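Local coordinates for MHP1 (Microbacterium liquefaciens, PDB 2JLN), which mediates the sodium-dependent binding and uptake of 5-aryl-substituted hydantoins, preferring 5-indolylmethyl- and 5-benzylhydantoin and the L isomer, at residues A[20-25]-A[83-88]; A[60-65]-A[263-268]; A[124-129]-A[144-149]; A[408-413]-A[445-450]. One frame throughout, in Å; residues are numbered along the deposited sequence.

Interaction 1 (A[20-25]-A[83-88]); sequences TRYAER and AIRWGI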
loop_
_atom_site.group_PDB
_atom_site.type_symbol
_atom_site.label_atom_id
_atom_site.label_comp_id
_atom_site.label_asym_id
_atom_site.label_seq_id
_atom_site.Cartn_x
_atom_site.Cartn_y
_atom_site.Cartn_z
ATOM N N THR A 20 -12.135 -11.966 -10.746
ATOM C CA THR A 20 -12.308 -10.954 -11.760
ATOM C C THR A 20 -11.916 -11.569 -13.070
ATOM O O THR A 20 -10.750 -11.952 -13.252
ATOM C CB THR A 20 -11.430 -9.708 -11.449
ATOM O OG1 THR A 20 -11.985 -9.018 -10.315
ATOM C CG2 THR A 20 -11.340 -8.755 -12.647
ATOM N N ARG A 21 -12.898 -11.649 -13.975
ATOM C CA ARG A 21 -12.767 -12.340 -15.259
ATOM C C ARG A 21 -11.763 -11.732 -16.215
ATOM O O ARG A 21 -11.620 -10.500 -16.251
ATOM C CB ARG A 21 -14.117 -12.423 -15.939
ATOM C CG ARG A 21 -15.095 -13.200 -15.133
ATOM C CD ARG A 21 -16.177 -13.879 -15.952
ATOM N NE ARG A 21 -17.125 -14.490 -15.035
ATOM C CZ ARG A 21 -17.302 -15.791 -14.925
ATOM N NH1 ARG A 21 -16.633 -16.598 -15.717
ATOM N NH2 ARG A 21 -18.159 -16.270 -14.044
ATOM N N TYR A 22 -11.094 -12.624 -16.980
ATOM C CA TYR A 22 -10.090 -12.274 -18.011
ATOM C C TYR A 22 -10.602 -11.144 -18.898
ATOM O O TYR A 22 -9.928 -10.143 -19.146
ATOM C CB TYR A 22 -9.730 -13.475 -18.907
ATOM C CG TYR A 22 -9.176 -14.704 -18.201
ATOM C CD1 TYR A 22 -8.129 -14.614 -17.298
ATOM C CD2 TYR A 22 -9.683 -15.954 -18.468
ATOM C CE1 TYR A 22 -7.627 -15.732 -16.679
ATOM C CE2 TYR A 22 -9.190 -17.070 -17.858
ATOM C CZ TYR A 22 -8.164 -16.963 -16.963
ATOM O OH TYR A 22 -7.698 -18.112 -16.358
ATOM N N ALA A 23 -11.822 -11.313 -19.370
ATOM C CA ALA A 23 -12.424 -10.295 -20.188
ATOM C C ALA A 23 -12.690 -9.027 -19.397
ATOM O O ALA A 23 -12.774 -7.971 -19.998
ATOM C CB ALA A 23 -13.700 -10.806 -20.840
ATOM N N GLU A 24 -12.829 -9.103 -18.075
ATOM C CA GLU A 24 -13.076 -7.884 -17.294
ATOM C C GLU A 24 -11.787 -7.062 -16.928
ATOM O O GLU A 24 -11.861 -6.003 -16.293
ATOM C CB GLU A 24 -13.889 -8.208 -16.028
ATOM C CG GLU A 24 -15.125 -9.065 -16.255
ATOM C CD GLU A 24 -15.775 -9.662 -14.935
ATOM O OE1 GLU A 24 -17.029 -9.888 -14.951
ATOM O OE2 GLU A 24 -15.063 -9.924 -13.903
ATOM N N ARG A 25 -10.606 -7.529 -17.321
ATOM C CA ARG A 25 -9.380 -6.885 -16.832
ATOM C C ARG A 25 -9.005 -5.605 -17.607
ATOM O O ARG A 25 -9.197 -5.540 -18.803
ATOM C CB ARG A 25 -8.229 -7.897 -16.809
ATOM C CG ARG A 25 -8.603 -9.237 -16.162
ATOM C CD ARG A 25 -8.112 -9.340 -14.733
ATOM N NE ARG A 25 -8.405 -10.626 -14.108
ATOM C CZ ARG A 25 -7.497 -11.564 -13.859
ATOM N NH1 ARG A 25 -6.220 -11.397 -14.189
ATOM N NH2 ARG A 25 -7.875 -12.686 -13.275
ATOM N N ALA A 83 -2.764 -13.017 -7.312
ATOM C CA ALA A 83 -3.885 -12.125 -7.564
ATOM C C ALA A 83 -4.020 -11.833 -9.049
ATOM O O ALA A 83 -5.129 -11.727 -9.573
ATOM C CB ALA A 83 -3.719 -10.848 -6.790
ATOM N N ILE A 84 -2.889 -11.690 -9.732
ATOM C CA ILE A 84 -2.874 -11.476 -11.178
ATOM C C ILE A 84 -3.450 -12.701 -11.923
ATOM O O ILE A 84 -4.325 -12.573 -12.793
ATOM C CB ILE A 84 -1.439 -11.149 -11.651
ATOM C CG1 ILE A 84 -1.051 -9.739 -11.205
ATOM C CG2 ILE A 84 -1.307 -11.276 -13.147
ATOM C CD1 ILE A 84 0.355 -9.344 -11.524
ATOM N N ARG A 85 -2.984 -13.894 -11.562
ATOM C CA ARG A 85 -3.389 -15.105 -12.259
ATOM C C ARG A 85 -4.867 -15.456 -12.019
ATOM O O ARG A 85 -5.568 -15.807 -12.970
ATOM C CB ARG A 85 -2.472 -16.268 -11.858
ATOM C CG ARG A 85 -2.329 -17.381 -12.880
ATOM C CD ARG A 85 -3.642 -18.061 -13.031
ATOM N NE ARG A 85 -3.654 -19.113 -14.040
ATOM C CZ ARG A 85 -4.743 -19.451 -14.730
ATOM N NH1 ARG A 85 -5.878 -18.790 -14.542
ATOM N NH2 ARG A 85 -4.695 -20.437 -15.621
ATOM N N TRP A 86 -5.337 -15.347 -10.770
ATOM C CA TRP A 86 -6.660 -15.862 -10.394
ATOM C C TRP A 86 -7.707 -14.807 -10.098
ATOM O O TRP A 86 -8.820 -15.138 -9.688
ATOM C CB TRP A 86 -6.578 -16.808 -9.191
ATOM C CG TRP A 86 -5.701 -17.994 -9.408
ATOM C CD1 TRP A 86 -4.528 -18.293 -8.745
ATOM C CD2 TRP A 86 -5.894 -19.043 -10.367
ATOM N NE1 TRP A 86 -3.990 -19.461 -9.237
ATOM C CE2 TRP A 86 -4.811 -19.942 -10.231
ATOM C CE3 TRP A 86 -6.873 -19.311 -11.334
ATOM C CZ2 TRP A 86 -4.700 -21.097 -11.015
ATOM C CZ3 TRP A 86 -6.752 -20.460 -12.112
ATOM C CH2 TRP A 86 -5.682 -21.333 -11.945
ATOM N N GLY A 87 -7.348 -13.545 -10.282
ATOM C CA GLY A 87 -8.265 -12.445 -10.053
ATOM C C GLY A 87 -8.860 -12.248 -8.661
ATOM O O GLY A 87 -9.881 -11.596 -8.557
ATOM N N ILE A 88 -8.235 -12.753 -7.593
ATOM C CA ILE A 88 -8.836 -12.701 -6.247
ATOM C C ILE A 88 -8.416 -11.558 -5.305
ATOM O O ILE A 88 -7.357 -10.971 -5.466
ATOM C CB ILE A 88 -8.689 -14.057 -5.485
ATOM C CG1 ILE A 88 -7.239 -14.510 -5.407
ATOM C CG2 ILE A 88 -9.531 -15.155 -6.126
ATOM C CD1 ILE A 88 -7.052 -15.753 -4.543
#
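The C-terminal end of helix 81-86 is met by Arg25 and Tyr22 from the loop that precedes helix 29-40. Arg25 NH1 donates to Ile84 O at 2.6 Å. The donor lies in the carbonyl plane, although the oxygen is tilted from the guanidinium plane. The same guanidinium turns back on its own loop. NE and NH2 both grip Thr20 O, side-on, with NE to O at 2.8 Å and NH2 to O at 3.0 Å. This oxygen sits in the guanidinium plane. NH2 approaches it nearly along the C=O axis, while NE comes from above the carbonyl plane. The group is thus fixed in rotation and ties the loop to the helix end. The Arg25 chain bends at chi2 (-100°), which turns the guanidinium back toward Thr20 while it reaches Ile84.

Gly87 leaves the helix with positive phi, a conformation that favours glycine. Its carbonyl accepts a weak bond from Thr20 N at 3.2 Å. A second side-chain bond runs the other way: Arg85 NH1 donates to Tyr22 OH at 2.7 Å. The nitrogen lies at the edge of the phenol ring, and the ring and guanidinium planes are 51° apart.

Glu463 of helix 462-466 binds both Tyr22 OH and Arg85 NH2, the latter as a salt bridge. Cys234 O also accepts from Arg25 NH1. Helix 228-231 packs against Ala83 and Ile84, and Leu466 touches Tyr22, Arg85 and Trp86.

Interaction 2 (A[60-65]-A[263-268]); sequences QVIVAI and ASIIFG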
loop_
_atom_site.group_PDB
_atom_site.type_symbol
_atom_site.label_atom_id
_atom_site.label_comp_id
_atom_site.label_asym_id
_atom_site.label_seq_id
_atom_site.Cartn_x
_atom_site.Cartn_y
_atom_site.Cartn_z
ATOM N N GLN A 60 23.359 10.235 -0.186
ATOM C CA GLN A 60 23.083 8.950 0.444
ATOM C C GLN A 60 21.574 8.716 0.678
ATOM O O GLN A 60 21.084 7.587 0.576
ATOM C CB GLN A 60 23.884 8.799 1.738
ATOM C CG GLN A 60 25.381 8.956 1.533
ATOM C CD GLN A 60 26.174 9.054 2.855
ATOM O OE1 GLN A 60 25.895 9.906 3.718
ATOM N NE2 GLN A 60 27.174 8.181 3.004
ATOM N N VAL A 61 20.835 9.777 0.986
ATOM C CA VAL A 61 19.407 9.633 1.239
ATOM C C VAL A 61 18.746 9.175 -0.045
ATOM O O VAL A 61 17.929 8.254 -0.027
ATOM C CB VAL A 61 18.796 10.928 1.772
ATOM C CG1 VAL A 61 17.313 10.905 1.680
ATOM C CG2 VAL A 61 19.218 11.130 3.203
ATOM N N ILE A 62 19.136 9.791 -1.164
ATOM C CA ILE A 62 18.703 9.361 -2.502
ATOM C C ILE A 62 19.024 7.877 -2.771
ATOM O O ILE A 62 18.234 7.168 -3.391
ATOM C CB ILE A 62 19.347 10.210 -3.606
ATOM C CG1 ILE A 62 18.873 11.658 -3.523
ATOM C CG2 ILE A 62 19.012 9.669 -4.943
ATOM C CD1 ILE A 62 17.511 11.826 -2.920
ATOM N N VAL A 63 20.172 7.405 -2.288
ATOM C CA VAL A 63 20.555 6.012 -2.485
ATOM C C VAL A 63 19.765 5.081 -1.595
ATOM O O VAL A 63 19.364 4.024 -2.052
ATOM C CB VAL A 63 22.065 5.737 -2.258
ATOM C CG1 VAL A 63 22.297 4.237 -2.096
ATOM C CG2 VAL A 63 22.894 6.278 -3.415
ATOM N N ALA A 64 19.549 5.456 -0.333
ATOM C CA ALA A 64 18.703 4.656 0.579
ATOM C C ALA A 64 17.242 4.540 0.076
ATOM O O ALA A 64 16.549 3.552 0.334
ATOM C CB ALA A 64 18.740 5.224 1.996
ATOM N N ILE A 65 16.800 5.563 -0.646
ATOM C CA ILE A 65 15.486 5.600 -1.253
ATOM C C ILE A 65 15.378 4.654 -2.467
ATOM O O ILE A 65 14.471 3.808 -2.518
ATOM C CB ILE A 65 15.145 7.047 -1.651
ATOM C CG1 ILE A 65 14.695 7.830 -0.421
ATOM C CG2 ILE A 65 14.093 7.100 -2.784
ATOM C CD1 ILE A 65 14.590 9.318 -0.694
ATOM N N ALA A 263 9.791 8.856 -9.240
ATOM C CA ALA A 263 8.888 9.728 -8.502
ATOM C C ALA A 263 9.402 9.965 -7.085
ATOM O O ALA A 263 9.479 11.093 -6.625
ATOM C CB ALA A 263 7.478 9.163 -8.472
ATOM N N SER A 264 9.775 8.909 -6.382
ATOM C CA SER A 264 10.089 9.093 -4.973
ATOM C C SER A 264 11.523 9.596 -4.741
ATOM O O SER A 264 11.824 10.101 -3.659
ATOM C CB SER A 264 9.769 7.838 -4.159
ATOM O OG SER A 264 10.822 6.932 -4.271
ATOM N N ILE A 265 12.391 9.477 -5.752
ATOM C CA ILE A 265 13.724 10.089 -5.713
ATOM C C ILE A 265 13.662 11.622 -5.871
ATOM O O ILE A 265 14.300 12.353 -5.122
ATOM C CB ILE A 265 14.652 9.470 -6.785
ATOM C CG1 ILE A 265 15.261 8.173 -6.269
ATOM C CG2 ILE A 265 15.773 10.420 -7.201
ATOM C CD1 ILE A 265 16.367 7.676 -7.147
ATOM N N ILE A 266 12.889 12.103 -6.841
ATOM C CA ILE A 266 12.675 13.543 -7.027
ATOM C C ILE A 266 12.050 14.208 -5.800
ATOM O O ILE A 266 12.468 15.306 -5.409
ATOM C CB ILE A 266 11.736 13.860 -8.216
ATOM C CG1 ILE A 266 12.323 13.343 -9.527
ATOM C CG2 ILE A 266 11.481 15.353 -8.308
ATOM C CD1 ILE A 266 11.430 13.605 -10.700
ATOM N N PHE A 267 11.041 13.568 -5.203
ATOM C CA PHE A 267 10.350 14.187 -4.064
ATOM C C PHE A 267 11.049 13.943 -2.713
ATOM O O PHE A 267 10.951 14.754 -1.799
ATOM C CB PHE A 267 8.852 13.846 -4.058
ATOM C CG PHE A 267 8.109 14.468 -5.208
ATOM C CD1 PHE A 267 8.299 14.008 -6.507
ATOM C CD2 PHE A 267 7.264 15.548 -5.013
ATOM C CE1 PHE A 267 7.637 14.593 -7.584
ATOM C CE2 PHE A 267 6.606 16.143 -6.097
ATOM C CZ PHE A 267 6.798 15.653 -7.377
ATOM N N GLY A 268 11.780 12.841 -2.604
ATOM C CA GLY A 268 12.638 12.632 -1.460
ATOM C C GLY A 268 13.670 13.731 -1.444
ATOM O O GLY A 268 13.855 14.379 -0.429
#
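Apolar contacts between isoleucines carry this meeting of helices 58-79 and 242-278. Ile62 and Ile265 lie crosswise. Ile62 CG2 lies 4.0 Å from Ile265 CD1 and is equally near its CG2. Ile65 points at the other helix and meets it with two branches. Its CG2 lies 3.8 Å from Ile265 CG1, and the two side chains are set obliquely. Its CD1 reaches the backbone at Gly268 CA, 3.9 Å away. CG1 of Ile65 stands beside the backbone N (chi1 -79°), and the extended chi2 carries CD1 on toward the glycine. With an alanine at Ile65 both outer branches are gone, which would probably open a gap over Gly268 and leave Ile265 CG1 without its apolar neighbour.

Contacts with polar atoms are of the van der Waals kind. Ile62 CD1 rests 3.9 Å from Ile265 O. Ile65 CG2 lies 3.6 Å from Ser264 OG. That hydroxyl has its polar partner in Met260 O of its own helix. Ser264 also touches Cys69, and its side chain is about 4 Å from the bound mercury ion.

The segments run nearly antiparallel, at 152°, with axes 9.6 Å apart. Phe216 of helix 209-217 packs on Ile65 from outside the pair. The chemistry is that of two transmembrane helices held by shape: Ile62 and Ile65 pack on Ile265, Ser264 and the bare backbone at Gly268, without directional bonds between the segments.

Interaction 3 (A[124-129]-A[144-149]); sequences LGALAL and LWIVIF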
loop_
_atom_site.group_PDB
_atom_site.type_symbol
_atom_site.label_atom_id
_atom_site.label_comp_id
_atom_site.label_asym_id
_atom_site.label_seq_id
_atom_site.Cartn_x
_atom_site.Cartn_y
_atom_site.Cartn_z
ATOM N N LEU A 124 -5.118 15.880 5.932
ATOM C CA LEU A 124 -4.213 16.727 5.151
ATOM C C LEU A 124 -4.940 17.318 3.956
ATOM O O LEU A 124 -4.740 18.474 3.598
ATOM C CB LEU A 124 -2.993 15.950 4.642
ATOM C CG LEU A 124 -2.020 15.248 5.581
ATOM C CD1 LEU A 124 -0.837 14.835 4.771
ATOM C CD2 LEU A 124 -1.576 16.141 6.731
ATOM N N GLY A 125 -5.774 16.509 3.323
ATOM C CA GLY A 125 -6.560 16.997 2.214
ATOM C C GLY A 125 -7.437 18.153 2.632
ATOM O O GLY A 125 -7.488 19.159 1.934
ATOM N N ALA A 126 -8.116 18.013 3.771
ATOM C CA ALA A 126 -8.970 19.074 4.321
ATOM C C ALA A 126 -8.203 20.368 4.640
ATOM O O ALA A 126 -8.673 21.472 4.330
ATOM C CB ALA A 126 -9.692 18.577 5.556
ATOM N N LEU A 127 -7.038 20.234 5.275
ATOM C CA LEU A 127 -6.200 21.398 5.559
ATOM C C LEU A 127 -5.971 22.137 4.262
ATOM O O LEU A 127 -6.056 23.358 4.227
ATOM C CB LEU A 127 -4.853 21.020 6.201
ATOM C CG LEU A 127 -4.861 20.713 7.708
ATOM C CD1 LEU A 127 -3.564 20.070 8.165
ATOM C CD2 LEU A 127 -5.166 21.943 8.533
ATOM N N ALA A 128 -5.711 21.395 3.189
ATOM C CA ALA A 128 -5.391 22.022 1.918
ATOM C C ALA A 128 -6.590 22.784 1.357
ATOM O O ALA A 128 -6.482 23.955 1.022
ATOM C CB ALA A 128 -4.855 20.995 0.912
ATOM N N LEU A 129 -7.738 22.135 1.259
ATOM C CA LEU A 129 -8.885 22.799 0.651
ATOM C C LEU A 129 -9.239 23.988 1.511
ATOM O O LEU A 129 -9.640 25.035 0.994
ATOM C CB LEU A 129 -10.093 21.858 0.499
ATOM C CG LEU A 129 -9.905 20.704 -0.485
ATOM C CD1 LEU A 129 -10.586 19.431 0.011
ATOM C CD2 LEU A 129 -10.366 21.111 -1.875
ATOM N N LEU A 144 -15.986 21.030 8.743
ATOM C CA LEU A 144 -16.854 20.912 7.579
ATOM C C LEU A 144 -16.063 20.410 6.372
ATOM O O LEU A 144 -16.561 19.557 5.626
ATOM C CB LEU A 144 -17.536 22.241 7.246
ATOM C CG LEU A 144 -17.946 22.397 5.774
ATOM C CD1 LEU A 144 -19.423 22.068 5.572
ATOM C CD2 LEU A 144 -17.611 23.809 5.263
ATOM N N TRP A 145 -14.845 20.936 6.186
ATOM C CA TRP A 145 -13.974 20.575 5.051
ATOM C C TRP A 145 -13.387 19.176 5.142
ATOM O O TRP A 145 -13.040 18.593 4.117
ATOM C CB TRP A 145 -12.811 21.545 4.912
ATOM C CG TRP A 145 -13.025 22.643 3.932
ATOM C CD1 TRP A 145 -12.858 23.988 4.144
ATOM C CD2 TRP A 145 -13.426 22.497 2.571
ATOM N NE1 TRP A 145 -13.130 24.680 3.000
ATOM C CE2 TRP A 145 -13.486 23.794 2.015
ATOM C CE3 TRP A 145 -13.736 21.394 1.761
ATOM C CZ2 TRP A 145 -13.853 24.024 0.684
ATOM C CZ3 TRP A 145 -14.099 21.623 0.437
ATOM C CH2 TRP A 145 -14.153 22.931 -0.088
ATOM N N ILE A 146 -13.248 18.657 6.365
ATOM C CA ILE A 146 -12.899 17.254 6.568
ATOM C C ILE A 146 -13.955 16.376 5.908
ATOM O O ILE A 146 -13.682 15.745 4.897
ATOM C CB ILE A 146 -12.787 16.896 8.050
ATOM C CG1 ILE A 146 -11.440 17.339 8.580
ATOM C CG2 ILE A 146 -12.898 15.408 8.253
ATOM C CD1 ILE A 146 -11.001 16.552 9.762
ATOM N N VAL A 147 -15.159 16.366 6.479
ATOM C CA VAL A 147 -16.331 15.668 5.939
ATOM C C VAL A 147 -16.521 15.826 4.424
ATOM O O VAL A 147 -16.509 14.834 3.701
ATOM C CB VAL A 147 -17.625 16.114 6.668
ATOM C CG1 VAL A 147 -18.850 15.571 5.960
ATOM C CG2 VAL A 147 -17.596 15.688 8.155
ATOM N N ILE A 148 -16.702 17.047 3.928
ATOM C CA ILE A 148 -16.764 17.228 2.468
ATOM C C ILE A 148 -15.687 16.466 1.657
ATOM O O ILE A 148 -15.971 15.975 0.567
ATOM C CB ILE A 148 -16.791 18.725 2.043
ATOM C CG1 ILE A 148 -18.091 19.372 2.534
ATOM C CG2 ILE A 148 -16.632 18.868 0.508
ATOM C CD1 ILE A 148 -18.109 20.885 2.477
ATOM N N PHE A 149 -14.464 16.369 2.175
ATOM C CA PHE A 149 -13.397 15.621 1.492
ATOM C C PHE A 149 -13.537 14.082 1.621
ATOM O O PHE A 149 -13.491 13.348 0.616
ATOM C CB PHE A 149 -12.024 16.063 1.980
ATOM C CG PHE A 149 -10.910 15.608 1.106
ATOM C CD1 PHE A 149 -10.863 15.990 -0.226
ATOM C CD2 PHE A 149 -9.903 14.801 1.610
ATOM C CE1 PHE A 149 -9.822 15.566 -1.057
ATOM C CE2 PHE A 149 -8.861 14.376 0.794
ATOM C CZ PHE A 149 -8.820 14.757 -0.549
#
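Trp145 O accepts from Phe149 N at 3.3 Å within helix 142-157, and the methyl of Ala126 rests against the same oxygen. Ala126 CB is 3.6 Å from Trp145 O. Phe149 N gives a second, weak bond to Ile146 O.

Ala126 points toward the other helix, and its small size lets the backbones come close. Its CB is also 3.7 Å from Ile146 CG1. The axes approach to 8.3 Å and cross at 117°.

Two aromatic rings lie to one side of this point. Leu129 CB stands over one face of the Trp145 indole, 3.9 Å from the centroid of the six-membered ring and 10° off its normal. This is a CH-pi contact. The far end of Leu129 goes to the other ring: CD1 is 3.5 Å from Phe149 CD1 in an oblique approach. Leu129 therefore bridges the two aromatics. CG of Phe149 lies anti to its backbone N (chi1 -166°), which sends the ring across to Gly125. There, Gly125 CA makes an off-centre CH-pi contact, 4.2 Å from the ring centroid. The lack of a side chain at Gly125 lets the phenyl face lie against the helix backbone.

Leu307 of helix 296-311 touches both Leu129 and Phe149, so a third helix closes this side. Trp145 NE1 has a weak bond to Thr133 OG1. The Phe149 side chain is about 7 Å from that of Gln121, a substrate-binding residue. The crossing belongs to the hash motif of the LeuT-like fold, in which transmembrane helices 3 and 4 pack with 8 and 9.

Interaction 4 (A[408-413]-A[445-450]); sequences NWVALA and MRWVAK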
loop_
_atom_site.group_PDB
_atom_site.type_symbol
_atom_site.label_atom_id
_atom_site.label_comp_id
_atom_site.label_asym_id
_atom_site.label_seq_id
_atom_site.Cartn_x
_atom_site.Cartn_y
_atom_site.Cartn_z
ATOM N N ASN A 408 -7.278 -22.348 11.364
ATOM C CA ASN A 408 -6.117 -23.238 11.337
ATOM C C ASN A 408 -5.174 -22.906 12.485
ATOM O O ASN A 408 -4.264 -22.104 12.315
ATOM C CB ASN A 408 -5.392 -23.151 9.981
ATOM C CG ASN A 408 -4.044 -23.903 9.966
ATOM O OD1 ASN A 408 -3.535 -24.338 11.006
ATOM N ND2 ASN A 408 -3.465 -24.038 8.782
ATOM N N TRP A 409 -5.381 -23.509 13.653
ATOM C CA TRP A 409 -4.579 -23.119 14.816
ATOM C C TRP A 409 -3.080 -23.312 14.618
ATOM O O TRP A 409 -2.309 -22.521 15.141
ATOM C CB TRP A 409 -5.060 -23.756 16.121
ATOM C CG TRP A 409 -6.496 -23.460 16.407
ATOM C CD1 TRP A 409 -7.566 -24.249 16.104
ATOM C CD2 TRP A 409 -7.029 -22.280 17.028
ATOM N NE1 TRP A 409 -8.736 -23.638 16.507
ATOM C CE2 TRP A 409 -8.433 -22.428 17.075
ATOM C CE3 TRP A 409 -6.460 -21.111 17.537
ATOM C CZ2 TRP A 409 -9.275 -21.448 17.610
ATOM C CZ3 TRP A 409 -7.297 -20.148 18.088
ATOM C CH2 TRP A 409 -8.688 -20.323 18.116
ATOM N N VAL A 410 -2.651 -24.305 13.841
ATOM C CA VAL A 410 -1.212 -24.465 13.625
ATOM C C VAL A 410 -0.581 -23.267 12.925
ATOM O O VAL A 410 0.547 -22.898 13.268
ATOM C CB VAL A 410 -0.838 -25.758 12.899
ATOM C CG1 VAL A 410 0.656 -25.745 12.511
ATOM C CG2 VAL A 410 -1.167 -26.945 13.778
ATOM N N ALA A 411 -1.304 -22.654 11.969
ATOM C CA ALA A 411 -0.871 -21.390 11.283
ATOM C C ALA A 411 -0.851 -20.101 12.146
ATOM O O ALA A 411 0.102 -19.335 12.075
ATOM C CB ALA A 411 -1.673 -21.148 10.013
ATOM N N LEU A 412 -1.897 -19.865 12.945
ATOM C CA LEU A 412 -1.840 -18.866 14.022
ATOM C C LEU A 412 -0.718 -19.160 15.024
ATOM O O LEU A 412 -0.227 -18.261 15.697
ATOM C CB LEU A 412 -3.175 -18.766 14.759
ATOM C CG LEU A 412 -4.321 -18.355 13.827
ATOM C CD1 LEU A 412 -5.600 -18.009 14.581
ATOM C CD2 LEU A 412 -3.858 -17.167 13.005
ATOM N N ALA A 413 -0.299 -20.412 15.137
ATOM C CA ALA A 413 0.843 -20.700 15.996
ATOM C C ALA A 413 2.150 -20.291 15.304
ATOM O O ALA A 413 2.962 -19.579 15.895
ATOM C CB ALA A 413 0.864 -22.149 16.416
ATOM N N MET A 445 3.014 -27.072 7.965
ATOM C CA MET A 445 1.951 -27.415 7.016
ATOM C C MET A 445 1.992 -28.869 6.573
ATOM O O MET A 445 0.945 -29.448 6.272
ATOM C CB MET A 445 1.930 -26.489 5.792
ATOM C CG MET A 445 0.954 -25.311 5.898
ATOM S SD MET A 445 -0.778 -25.766 6.167
ATOM C CE MET A 445 -0.890 -25.301 7.881
ATOM N N ARG A 446 3.181 -29.468 6.532
ATOM C CA ARG A 446 3.255 -30.901 6.241
ATOM C C ARG A 446 2.757 -31.752 7.405
ATOM O O ARG A 446 2.654 -32.968 7.301
ATOM C CB ARG A 446 4.652 -31.335 5.795
ATOM C CG ARG A 446 4.870 -31.150 4.290
ATOM C CD ARG A 446 3.533 -31.288 3.492
ATOM N NE ARG A 446 3.720 -31.356 2.033
ATOM C CZ ARG A 446 3.394 -32.407 1.267
ATOM N NH1 ARG A 446 2.840 -33.500 1.808
ATOM N NH2 ARG A 446 3.613 -32.356 -0.053
ATOM N N TRP A 447 2.428 -31.100 8.509
ATOM C CA TRP A 447 1.907 -31.797 9.672
ATOM C C TRP A 447 0.376 -31.731 9.680
ATOM O O TRP A 447 -0.294 -32.753 9.803
ATOM C CB TRP A 447 2.515 -31.207 10.953
ATOM C CG TRP A 447 2.081 -31.891 12.185
ATOM C CD1 TRP A 447 2.170 -33.221 12.453
ATOM C CD2 TRP A 447 1.494 -31.287 13.335
ATOM N NE1 TRP A 447 1.662 -33.492 13.703
ATOM C CE2 TRP A 447 1.237 -32.319 14.264
ATOM C CE3 TRP A 447 1.155 -29.973 13.670
ATOM C CZ2 TRP A 447 0.652 -32.081 15.504
ATOM C CZ3 TRP A 447 0.580 -29.733 14.906
ATOM C CH2 TRP A 447 0.332 -30.784 15.809
ATOM N N VAL A 448 -0.171 -30.528 9.534
ATOM C CA VAL A 448 -1.611 -30.342 9.397
ATOM C C VAL A 448 -2.174 -31.167 8.227
ATOM O O VAL A 448 -3.362 -31.527 8.213
ATOM C CB VAL A 448 -1.928 -28.858 9.190
ATOM C CG1 VAL A 448 -3.364 -28.645 8.767
ATOM C CG2 VAL A 448 -1.651 -28.114 10.456
ATOM N N ALA A 449 -1.305 -31.469 7.258
ATOM C CA ALA A 449 -1.709 -32.149 6.024
ATOM C C ALA A 449 -1.990 -33.642 6.236
ATOM O O ALA A 449 -2.528 -34.307 5.355
ATOM C CB ALA A 449 -0.667 -31.939 4.932
ATOM N N LYS A 450 -1.618 -34.157 7.406
ATOM C CA LYS A 450 -1.874 -35.536 7.768
ATOM C C LYS A 450 -3.302 -35.661 8.282
ATOM O O LYS A 450 -3.839 -36.764 8.421
ATOM C CB LYS A 450 -0.927 -35.960 8.878
ATOM C CG LYS A 450 0.455 -36.428 8.453
ATOM C CD LYS A 450 1.102 -37.130 9.655
ATOM C CE LYS A 450 2.633 -37.120 9.643
ATOM N NZ LYS A 450 3.189 -37.467 11.008
#
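The indole of Trp447 is met obliquely by Val410 CG2, 3.5 Å from CZ3 in the benzo part of the ring. The two side chains lie crosswise. The indole reaches this place because CG of Trp447 is anti to its backbone N (chi1 -178°). The second flat group is the carboxamide of Asn408, whose ND2 end is turned toward the Met445 methyl. Met445 CE lies 4.0 Å from Asn408 CG, and the side chains meet head-on from the two segments. Met445 bends at chi2 and chi3 to bring CE there.

The other end of the amide works within its own helix. Asn408 is the N-cap of helix 409-423. Its OD1 accepts from Ala411 N at 3.0 Å, with an N-H...O angle of 162°. The donor sits well above the carbonyl plane. Replacing Asn408 by an alanine removes the amide, and Ala411 N would probably lose its capping acceptor while a gap opened beside the Met445 methyl.

Between these groups, the valines make the apolar centre. Val410 CB is 3.5 Å from Val448 CG2, and the side chains run antiparallel past one another. Val448 CG2 is also 3.6 Å from Val410 CG2.

The contact joins the start of helix 409-423 to the end of helix 429-448, which follows it in the chain. Earlier on helix 429-448, Ala444 touches Val410 and His441 touches Ala411. A loop covers another side: Phe98 packs on Ala411, and Pro97 O takes a weak bond from Asn408 ND2.

Interactions 2 and 3 lie nearest the sodium ion. The side chain of Ser264 is about 11 Å from the bound sodium ion. The side chain of Phe149 is about 10 Å from the bound sodium ion. The centres of interactions 2 and 3 are 29 Å apart, and interaction 3 is nested in the chain between the segments of interaction 2. In a LeuT-like transporter, interaction 2 lies in the helix bundle and interaction 3 in the hash motif, two parts thought to move against each other during transport. Interaction 1 is about 34 Å from interaction 2, centre to centre, yet helix 81-86 directly follows helix 58-79. Interaction 4 lies far from the annotated sites. Its centre is 47 Å from that of interaction 3, and the two lie on opposite sides of the chain's centre.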